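Maltose operon transcriptional repressor (PDB 3HCW) probably represses transcription of the maltose operon, its periplasmic binding protein-like region being the likely seat of effector recognition and dimerisation, as in LacI/GalR relatives. Local coordinates at residues H106-D114 against V269-T277; R173-H184 against I207-I216. All blocks are in the same frame, centred on the assembly; numbering follows the deposited sequence.

Contact 1 (H106-D114 against V269-T277)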
loop_
_atom_site.group_PDB
_atom_site.type_symbol
_atom_site.label_atom_id
_atom_site.label_comp_id
_atom_site.label_asym_id
_atom_site.label_seq_id
_atom_site.Cartn_x
_atom_site.Cartn_y
_atom_site.Cartn_z
ATOM N N HIS A 106 23.695 14.514 -18.894
ATOM C CA HIS A 106 24.003 15.907 -18.558
ATOM C C HIS A 106 22.938 16.893 -19.066
ATOM O O HIS A 106 22.722 17.949 -18.466
ATOM C CB HIS A 106 25.376 16.300 -19.123
ATOM C CG HIS A 106 26.536 15.685 -18.397
ATOM N ND1 HIS A 106 26.755 15.870 -17.049
ATOM C CD2 HIS A 106 27.554 14.908 -18.838
ATOM C CE1 HIS A 106 27.846 15.220 -16.687
ATOM N NE2 HIS A 106 28.349 14.625 -17.754
ATOM N N GLN A 107 22.281 16.531 -20.169
ATOM C CA GLN A 107 21.239 17.353 -20.783
ATOM C C GLN A 107 19.901 17.276 -20.048
ATOM O O GLN A 107 19.084 18.194 -20.144
ATOM C CB GLN A 107 21.029 16.952 -22.254
ATOM C CG GLN A 107 22.287 16.952 -23.127
ATOM C CD GLN A 107 23.088 18.240 -23.013
ATOM O OE1 GLN A 107 24.239 18.231 -22.576
ATOM N NE2 GLN A 107 22.476 19.357 -23.396
ATOM N N PHE A 108 19.682 16.180 -19.323
ATOM C CA PHE A 108 18.367 15.865 -18.766
ATOM C C PHE A 108 18.337 15.879 -17.245
ATOM O O PHE A 108 19.150 15.220 -16.601
ATOM C CB PHE A 108 17.880 14.525 -19.322
ATOM C CG PHE A 108 17.902 14.469 -20.823
ATOM C CD1 PHE A 108 16.945 15.160 -21.568
ATOM C CD2 PHE A 108 18.902 13.768 -21.494
ATOM C CE1 PHE A 108 16.974 15.137 -22.963
ATOM C CE2 PHE A 108 18.945 13.739 -22.889
ATOM C CZ PHE A 108 17.979 14.420 -23.627
ATOM N N THR A 109 17.411 16.652 -16.685
ATOM C CA THR A 109 17.257 16.756 -15.237
ATOM C C THR A 109 16.911 15.414 -14.597
ATOM O O THR A 109 15.995 14.720 -15.046
ATOM C CB THR A 109 16.206 17.826 -14.859
ATOM O OG1 THR A 109 16.695 19.106 -15.262
ATOM C CG2 THR A 109 15.966 17.869 -13.350
ATOM N N HIS A 110 17.682 15.052 -13.572
ATOM C CA HIS A 110 17.420 13.874 -12.761
ATOM C C HIS A 110 17.086 14.278 -11.329
ATOM O O HIS A 110 17.633 15.248 -10.795
ATOM C CB HIS A 110 18.633 12.951 -12.754
ATOM C CG HIS A 110 18.810 12.163 -14.012
ATOM N ND1 HIS A 110 18.698 10.789 -14.051
ATOM C CD2 HIS A 110 19.111 12.549 -15.273
ATOM C CE1 HIS A 110 18.921 10.365 -15.283
ATOM N NE2 HIS A 110 19.174 11.413 -16.044
ATOM N N ILE A 111 16.176 13.529 -10.717
ATOM C CA ILE A 111 15.811 13.722 -9.319
ATOM C C ILE A 111 16.035 12.393 -8.599
ATOM O O ILE A 111 15.445 11.386 -8.954
ATOM C CB ILE A 111 14.343 14.239 -9.164
ATOM C CG1 ILE A 111 14.218 15.698 -9.633
ATOM C CG2 ILE A 111 13.895 14.194 -7.724
ATOM C CD1 ILE A 111 13.730 15.851 -11.024
ATOM N N ASP A 112 16.908 12.390 -7.600
ATOM C CA ASP A 112 17.262 11.150 -6.917
ATOM C C ASP A 112 17.432 11.378 -5.410
ATOM O O ASP A 112 17.439 12.528 -4.946
ATOM C CB ASP A 112 18.563 10.611 -7.521
ATOM C CG ASP A 112 18.684 9.091 -7.447
ATOM O OD1 ASP A 112 17.738 8.411 -7.001
ATOM O OD2 ASP A 112 19.754 8.572 -7.831
ATOM N N ASN A 113 17.516 10.281 -4.655
ATOM C CA ASN A 113 18.143 10.293 -3.335
ATOM C C ASN A 113 19.610 9.973 -3.561
ATOM O O ASN A 113 19.988 9.494 -4.649
ATOM C CB ASN A 113 17.572 9.200 -2.431
ATOM C CG ASN A 113 16.085 9.322 -2.209
ATOM O OD1 ASN A 113 15.315 8.458 -2.628
ATOM N ND2 ASN A 113 15.667 10.389 -1.537
ATOM N N ASP A 114 20.433 10.204 -2.537
ATOM C CA ASP A 114 21.802 9.687 -2.527
ATOM C C ASP A 114 21.732 8.279 -1.946
ATOM O O ASP A 114 21.686 8.084 -0.734
ATOM C CB ASP A 114 22.749 10.615 -1.742
ATOM C CG ASP A 114 24.227 10.217 -1.860
ATOM O OD1 ASP A 114 25.099 11.044 -1.514
ATOM O OD2 ASP A 114 24.535 9.078 -2.271
ATOM N N VAL A 269 19.476 24.089 -17.557
ATOM C CA VAL A 269 19.437 22.719 -17.026
ATOM C C VAL A 269 19.989 22.564 -15.596
ATOM O O VAL A 269 21.146 22.896 -15.319
ATOM C CB VAL A 269 20.178 21.717 -17.961
ATOM C CG1 VAL A 269 19.810 20.283 -17.608
ATOM C CG2 VAL A 269 19.865 21.998 -19.430
ATOM N N ILE A 270 19.138 22.068 -14.699
ATOM C CA ILE A 270 19.569 21.600 -13.392
ATOM C C ILE A 270 19.845 20.116 -13.582
ATOM O O ILE A 270 18.918 19.359 -13.814
ATOM C CB ILE A 270 18.466 21.784 -12.306
ATOM C CG1 ILE A 270 17.891 23.213 -12.306
ATOM C CG2 ILE A 270 18.990 21.372 -10.930
ATOM C CD1 ILE A 270 18.814 24.300 -11.736
ATOM N N GLU A 271 21.110 19.705 -13.505
ATOM C CA GLU A 271 21.504 18.329 -13.856
ATOM C C GLU A 271 20.998 17.245 -12.902
ATOM O O GLU A 271 20.620 16.156 -13.349
ATOM C CB GLU A 271 23.022 18.211 -13.994
ATOM C CG GLU A 271 23.581 18.739 -15.305
ATOM C CD GLU A 271 25.042 18.343 -15.531
ATOM O OE1 GLU A 271 25.801 19.161 -16.096
ATOM O OE2 GLU A 271 25.433 17.216 -15.149
ATOM N N LEU A 272 20.992 17.543 -11.599
ATOM C CA LEU A 272 20.686 16.545 -10.576
ATOM C C LEU A 272 20.155 17.201 -9.316
ATOM O O LEU A 272 20.790 18.098 -8.764
ATOM C CB LEU A 272 21.929 15.701 -10.259
ATOM C CG LEU A 272 21.860 14.526 -9.272
ATOM C CD1 LEU A 272 20.804 13.507 -9.641
ATOM C CD2 LEU A 272 23.213 13.849 -9.179
ATOM N N VAL A 273 18.975 16.773 -8.879
ATOM C CA VAL A 273 18.404 17.285 -7.641
ATOM C C VAL A 273 18.452 16.143 -6.636
ATOM O O VAL A 273 17.956 15.047 -6.911
ATOM C CB VAL A 273 16.954 17.821 -7.821
ATOM C CG1 VAL A 273 16.375 18.308 -6.492
ATOM C CG2 VAL A 273 16.902 18.948 -8.873
ATOM N N ILE A 274 19.080 16.390 -5.489
ATOM C CA ILE A 274 19.239 15.362 -4.470
ATOM C C ILE A 274 18.313 15.641 -3.269
ATOM O O ILE A 274 18.332 16.728 -2.691
ATOM C CB ILE A 274 20.735 15.192 -4.074
ATOM C CG1 ILE A 274 21.565 14.683 -5.274
ATOM C CG2 ILE A 274 20.905 14.272 -2.852
ATOM C CD1 ILE A 274 21.450 13.170 -5.596
ATOM N N ILE A 275 17.484 14.656 -2.937
ATOM C CA ILE A 275 16.590 14.708 -1.785
ATOM C C ILE A 275 17.232 13.918 -0.637
ATOM O O ILE A 275 17.589 12.749 -0.806
ATOM C CB ILE A 275 15.162 14.173 -2.152
ATOM C CG1 ILE A 275 14.338 15.260 -2.830
ATOM C CG2 ILE A 275 14.377 13.690 -0.933
ATOM C CD1 ILE A 275 14.360 15.191 -4.312
ATOM N N ASP A 276 17.400 14.579 0.508
ATOM C CA ASP A 276 18.029 13.986 1.693
ATOM C C ASP A 276 17.153 12.893 2.284
ATOM O O ASP A 276 15.938 13.002 2.284
ATOM C CB ASP A 276 18.269 15.045 2.783
ATOM C CG ASP A 276 19.317 16.085 2.399
ATOM O OD1 ASP A 276 20.249 15.785 1.610
ATOM O OD2 ASP A 276 19.212 17.217 2.920
ATOM N N THR A 277 17.789 11.853 2.806
ATOM C CA THR A 277 17.074 10.755 3.429
ATOM C C THR A 277 17.230 10.808 4.956
ATOM O O THR A 277 17.988 11.617 5.487
ATOM C CB THR A 277 17.566 9.410 2.893
ATOM O OG1 THR A 277 18.920 9.214 3.292
ATOM C CG2 THR A 277 17.460 9.349 1.349
HETATM O O HOH W 1 19.825 11.737 -0.197
HETATM O O HOH W 2 20.853 9.751 1.371
#
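The side-chain amide nitrogen of Asn-113, ND2, is held by two backbone carbonyls, Ile-275 O across the contact and Ile-245 O outside it. ND2 lies 3.1 Å from Ile-275 O, which stays close to the amide plane although ND2 stands above that carbonyl's plane. Asparagine suits this place because its two N-H bonds serve the two carbonyls. At the far end Thr-109 OG1, set beside its own backbone N (chi1 -65°), donates to Ile-270 O at 2.7 Å. More exposed is the link from His-106 ND1 to Glu-271 OE2, also 2.7 Å: OE2 lies in the imidazole plane, whereas ND1 approaches from above the carboxylate plane.

Between these ends the strands run parallel. His-110 N and O pair with Glu-271 O and Val-273 N, Asp-112 N and O with Val-273 O and Ile-275 N, the straightest being Asp-112 N to Val-273 O at 2.9 Å. Ile-111 turns its backbone the other way, to Val-96 and Gly-98, bonding strand 110-113 on both flanks. Beta-branched side chains fill one face: Ile-111 CG1 lies alongside Val-273 CB at 3.9 Å, Ile-111 CG2 meets Ile-275 CD1 at 3.6 Å, and Leu-250 covers both isoleucines. A glycerol, probably from the crystallisation liquor, bonds Asp-112 OD1 and Asn-113 OD1 and may mark a polar pocket beside strands fixed by backbone bonds and tied at both ends by side chains.

Contact 2 (R173-H184 against I207-I216)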
loop_
_atom_site.group_PDB
_atom_site.type_symbol
_atom_site.label_atom_id
_atom_site.label_comp_id
_atom_site.label_asym_id
_atom_site.label_seq_id
_atom_site.Cartn_x
_atom_site.Cartn_y
_atom_site.Cartn_z
ATOM N N ARG A 173 7.774 -16.803 -2.471
ATOM C CA ARG A 173 7.807 -17.474 -1.170
ATOM C C ARG A 173 8.761 -18.661 -1.120
ATOM O O ARG A 173 9.659 -18.700 -0.279
ATOM C CB ARG A 173 6.404 -17.976 -0.831
ATOM C CG ARG A 173 6.302 -18.742 0.469
ATOM C CD ARG A 173 5.457 -17.972 1.409
ATOM N NE ARG A 173 5.674 -18.331 2.800
ATOM C CZ ARG A 173 5.605 -17.444 3.786
ATOM N NH1 ARG A 173 5.345 -16.171 3.503
ATOM N NH2 ARG A 173 5.796 -17.819 5.039
ATOM N N GLU A 174 8.549 -19.615 -2.026
ATOM C CA GLU A 174 9.383 -20.810 -2.156
ATOM C C GLU A 174 10.862 -20.457 -2.305
ATOM O O GLU A 174 11.718 -21.048 -1.635
ATOM C CB GLU A 174 8.912 -21.658 -3.346
ATOM C CG GLU A 174 9.660 -22.986 -3.532
ATOM C CD GLU A 174 9.532 -23.550 -4.946
ATOM O OE1 GLU A 174 8.406 -23.939 -5.336
ATOM O OE2 GLU A 174 10.557 -23.609 -5.665
ATOM N N VAL A 175 11.150 -19.476 -3.158
ATOM C CA VAL A 175 12.532 -19.083 -3.448
ATOM C C VAL A 175 13.212 -18.439 -2.239
ATOM O O VAL A 175 14.339 -18.820 -1.906
ATOM C CB VAL A 175 12.631 -18.186 -4.708
ATOM C CG1 VAL A 175 14.082 -17.908 -5.058
ATOM C CG2 VAL A 175 11.966 -18.868 -5.887
ATOM N N ILE A 176 12.525 -17.496 -1.585
ATOM C CA ILE A 176 13.019 -16.857 -0.357
ATOM C C ILE A 176 13.249 -17.911 0.727
ATOM O O ILE A 176 14.319 -17.940 1.349
ATOM C CB ILE A 176 12.035 -15.786 0.228
ATOM C CG1 ILE A 176 11.565 -14.764 -0.828
ATOM C CG2 ILE A 176 12.640 -15.111 1.468
ATOM C CD1 ILE A 176 12.502 -13.638 -1.116
ATOM N N LEU A 177 12.246 -18.773 0.928
ATOM C CA LEU A 177 12.309 -19.874 1.892
ATOM C C LEU A 177 13.555 -20.728 1.730
ATOM O O LEU A 177 14.209 -21.044 2.722
ATOM C CB LEU A 177 11.045 -20.759 1.834
ATOM C CG LEU A 177 10.944 -22.016 2.724
ATOM C CD1 LEU A 177 11.130 -21.727 4.235
ATOM C CD2 LEU A 177 9.625 -22.758 2.482
ATOM N N ASN A 178 13.893 -21.075 0.488
ATOM C CA ASN A 178 15.075 -21.894 0.220
ATOM C C ASN A 178 16.367 -21.189 0.630
ATOM O O ASN A 178 17.249 -21.806 1.231
ATOM C CB ASN A 178 15.129 -22.305 -1.254
ATOM C CG ASN A 178 16.422 -23.009 -1.612
ATOM O OD1 ASN A 178 16.644 -24.157 -1.222
ATOM N ND2 ASN A 178 17.292 -22.321 -2.343
ATOM N N TYR A 179 16.464 -19.898 0.310
ATOM C CA TYR A 179 17.614 -19.087 0.705
ATOM C C TYR A 179 17.753 -18.959 2.226
ATOM O O TYR A 179 18.860 -19.036 2.741
ATOM C CB TYR A 179 17.565 -17.695 0.061
ATOM C CG TYR A 179 17.921 -17.665 -1.404
ATOM C CD1 TYR A 179 19.136 -18.184 -1.864
ATOM C CD2 TYR A 179 17.056 -17.103 -2.333
ATOM C CE1 TYR A 179 19.460 -18.158 -3.218
ATOM C CE2 TYR A 179 17.376 -17.063 -3.686
ATOM C CZ TYR A 179 18.573 -17.594 -4.121
ATOM O OH TYR A 179 18.881 -17.554 -5.464
ATOM N N MET A 180 16.641 -18.769 2.936
ATOM C CA MET A 180 16.701 -18.639 4.391
ATOM C C MET A 180 16.888 -19.982 5.087
ATOM O O MET A 180 17.489 -20.027 6.153
ATOM C CB MET A 180 15.491 -17.875 4.970
ATOM C CG MET A 180 15.369 -16.381 4.582
ATOM S SD MET A 180 16.766 -15.333 5.042
ATOM C CE MET A 180 17.657 -15.218 3.485
ATOM N N GLN A 181 16.386 -21.067 4.486
ATOM C CA GLN A 181 16.659 -22.438 4.967
ATOM C C GLN A 181 18.151 -22.743 5.011
ATOM O O GLN A 181 18.649 -23.287 6.004
ATOM C CB GLN A 181 15.953 -23.491 4.109
ATOM C CG GLN A 181 14.547 -23.830 4.572
ATOM C CD GLN A 181 13.759 -24.649 3.557
ATOM O OE1 GLN A 181 14.222 -24.904 2.433
ATOM N NE2 GLN A 181 12.555 -25.072 3.955
ATOM N N ASN A 182 18.855 -22.374 3.939
ATOM C CA ASN A 182 20.317 -22.457 3.873
ATOM C C ASN A 182 21.070 -21.751 4.999
ATOM O O ASN A 182 22.159 -22.183 5.378
ATOM C CB ASN A 182 20.808 -21.896 2.545
ATOM C CG ASN A 182 21.027 -22.964 1.512
ATOM O OD1 ASN A 182 22.155 -23.396 1.296
ATOM N ND2 ASN A 182 19.949 -23.414 0.876
ATOM N N LEU A 183 20.490 -20.670 5.523
ATOM C CA LEU A 183 21.154 -19.837 6.521
ATOM C C LEU A 183 20.665 -20.132 7.926
ATOM O O LEU A 183 21.230 -19.637 8.892
ATOM C CB LEU A 183 20.926 -18.354 6.206
ATOM C CG LEU A 183 21.589 -17.785 4.950
ATOM C CD1 LEU A 183 21.116 -16.359 4.691
ATOM C CD2 LEU A 183 23.110 -17.854 5.054
ATOM N N HIS A 184 19.630 -20.960 8.016
ATOM C CA HIS A 184 18.883 -21.211 9.250
ATOM C C HIS A 184 19.754 -21.539 10.471
ATOM O O HIS A 184 19.577 -20.928 11.529
ATOM C CB HIS A 184 17.836 -22.301 8.986
ATOM C CG HIS A 184 16.907 -22.558 10.129
ATOM N ND1 HIS A 184 16.327 -23.788 10.341
ATOM C CD2 HIS A 184 16.458 -21.754 11.121
ATOM C CE1 HIS A 184 15.556 -23.731 11.410
ATOM N NE2 HIS A 184 15.617 -22.507 11.900
ATOM N N ILE A 207 10.463 -11.310 3.300
ATOM C CA ILE A 207 11.549 -11.848 4.121
ATOM C C ILE A 207 11.086 -12.105 5.570
ATOM O O ILE A 207 11.317 -13.183 6.100
ATOM C CB ILE A 207 12.813 -10.918 4.146
ATOM C CG1 ILE A 207 13.228 -10.422 2.746
ATOM C CG2 ILE A 207 13.987 -11.608 4.856
ATOM C CD1 ILE A 207 13.717 -11.494 1.777
ATOM N N LEU A 208 10.435 -11.117 6.189
ATOM C CA LEU A 208 9.971 -11.231 7.580
ATOM C C LEU A 208 8.986 -12.384 7.741
ATOM O O LEU A 208 8.983 -13.060 8.764
ATOM C CB LEU A 208 9.337 -9.916 8.071
ATOM C CG LEU A 208 10.210 -8.658 7.981
ATOM C CD1 LEU A 208 9.429 -7.387 8.277
ATOM C CD2 LEU A 208 11.440 -8.756 8.848
ATOM N N SER A 209 8.181 -12.613 6.701
ATOM C CA SER A 209 7.184 -13.678 6.687
ATOM C C SER A 209 7.850 -15.045 6.711
ATOM O O SER A 209 7.420 -15.933 7.451
ATOM C CB SER A 209 6.289 -13.538 5.460
ATOM O OG SER A 209 5.194 -14.438 5.532
ATOM N N VAL A 210 8.917 -15.195 5.926
ATOM C CA VAL A 210 9.669 -16.441 5.878
ATOM C C VAL A 210 10.424 -16.637 7.200
ATOM O O VAL A 210 10.425 -17.731 7.765
ATOM C CB VAL A 210 10.591 -16.487 4.619
ATOM C CG1 VAL A 210 11.668 -17.552 4.741
ATOM C CG2 VAL A 210 9.742 -16.719 3.341
ATOM N N LEU A 211 11.009 -15.554 7.713
ATOM C CA LEU A 211 11.697 -15.560 9.017
ATOM C C LEU A 211 10.756 -15.951 10.164
ATOM O O LEU A 211 11.167 -16.645 11.092
ATOM C CB LEU A 211 12.368 -14.199 9.291
ATOM C CG LEU A 211 13.833 -13.914 8.957
ATOM C CD1 LEU A 211 14.397 -14.724 7.787
ATOM C CD2 LEU A 211 14.052 -12.432 8.736
ATOM N N TYR A 212 9.496 -15.528 10.078
ATOM C CA TYR A 212 8.467 -15.949 11.032
ATOM C C TYR A 212 8.238 -17.454 10.930
ATOM O O TYR A 212 8.215 -18.163 11.953
ATOM C CB TYR A 212 7.154 -15.194 10.786
ATOM C CG TYR A 212 6.139 -15.340 11.899
ATOM C CD1 TYR A 212 6.100 -14.425 12.952
ATOM C CD2 TYR A 212 5.210 -16.388 11.902
ATOM C CE1 TYR A 212 5.165 -14.547 13.985
ATOM C CE2 TYR A 212 4.283 -16.526 12.942
ATOM C CZ TYR A 212 4.261 -15.593 13.972
ATOM O OH TYR A 212 3.339 -15.710 14.993
ATOM N N GLU A 213 8.118 -17.938 9.691
ATOM C CA GLU A 213 7.861 -19.351 9.417
ATOM C C GLU A 213 8.962 -20.266 9.973
ATOM O O GLU A 213 8.681 -21.370 10.414
ATOM C CB GLU A 213 7.634 -19.583 7.917
ATOM C CG GLU A 213 7.182 -21.001 7.547
ATOM C CD GLU A 213 6.560 -21.112 6.157
ATOM O OE1 GLU A 213 5.683 -21.983 5.973
ATOM O OE2 GLU A 213 6.943 -20.342 5.249
ATOM N N LEU A 214 10.197 -19.777 9.981
ATOM C CA LEU A 214 11.351 -20.544 10.417
ATOM C C LEU A 214 11.710 -20.308 11.871
ATOM O O LEU A 214 12.702 -20.858 12.357
ATOM C CB LEU A 214 12.559 -20.211 9.538
ATOM C CG LEU A 214 12.479 -20.636 8.066
ATOM C CD1 LEU A 214 13.731 -20.192 7.348
ATOM C CD2 LEU A 214 12.305 -22.142 7.944
ATOM N N ASN A 215 10.887 -19.505 12.551
ATOM C CA ASN A 215 11.085 -19.108 13.944
ATOM C C ASN A 215 12.420 -18.418 14.207
ATOM O O ASN A 215 13.019 -18.590 15.263
ATOM C CB ASN A 215 10.864 -20.288 14.902
ATOM C CG ASN A 215 10.516 -19.839 16.320
ATOM O OD1 ASN A 215 10.974 -20.436 17.296
ATOM N ND2 ASN A 215 9.713 -18.779 16.436
ATOM N N ILE A 216 12.870 -17.634 13.232
ATOM C CA ILE A 216 14.076 -16.821 13.358
ATOM C C ILE A 216 13.649 -15.440 13.877
ATOM O O ILE A 216 13.144 -14.606 13.116
ATOM C CB ILE A 216 14.811 -16.712 12.010
ATOM C CG1 ILE A 216 15.149 -18.106 11.477
ATOM C CG2 ILE A 216 16.066 -15.874 12.158
ATOM C CD1 ILE A 216 15.639 -18.123 10.047
HETATM O O HOH W 3 5.087 -17.002 8.043
#
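Arg-173 reaches across to the second helix with its guanidinium group and grips two side chains by its edge. NH1 donates to Ser-209 OG at 2.7 Å, almost straight and in the guanidinium plane, while NH2 forms a salt bridge with Glu-213 OE2 at 2.8 Å, reaching that oxygen from above the carboxylate plane. A bend at chi2 (115°) turns the long arginine chain toward these partners. Water 3 links NH2 to Ser-209 O, and Ser-209 OG is further bonded to Ala-236 O of the second subunit, so the serine ties the arginine to the dimer interface.

One face of the same guanidinium lies over Val-210, whose CG2 is 4.2 Å from its plane. Short and branched, Val-210 acts as a knob in a hole formed by Arg-173, Ile-176, Leu-177 and Met-180; its CG1 comes within 3.7 Å of Leu-177 CA. Deeper in, Ile-176 CG2 meets Ile-207 CD1 at 3.8 Å with the two side chains about perpendicular, and the flexible Met-180 brings SD to 3.7 Å from Leu-211 CD1. Toward the helix end Leu-214 CD2 packs on Leu-177 CD1, and His-184 CD2 lies 3.9 Å from Ile-216 CD1. A Schellman motif at Asn-215, with positive phi, closes the helix, and Ile-216 points back into the contact.

Met-180 and Ile-207 both rest on Ile-137 of strand 133-139. Segments 173-184 and 207-213 cross at -56°; their helices belong to the beta-alpha-beta crossovers 163-169 to 194-198 and 194-198 to 222-227 of the periplasmic binding protein-like fold.

Overall arrangement
Contacts 1 and 2 lie on opposite sides of the chain's centre, their own centres 37 Å apart and their nearest atoms about 19 Å, and share no element. Along the sequence contact 2 is nested within the loop closed by contact 1. Contact 1 is the more exposed of the two, contact 2 the more buried. Contact 1 joins two neighbouring strands inside the sheet, mainly by main-chain hydrogen bonds, with side-chain bonds at its ends. Contact 2 joins helices laid over the sheet and relies on interlocking side chains and one arginine bonded to a serine and a glutamate. The second subunit reaches contact 2 alone, leaving contact 1 internal to its chain.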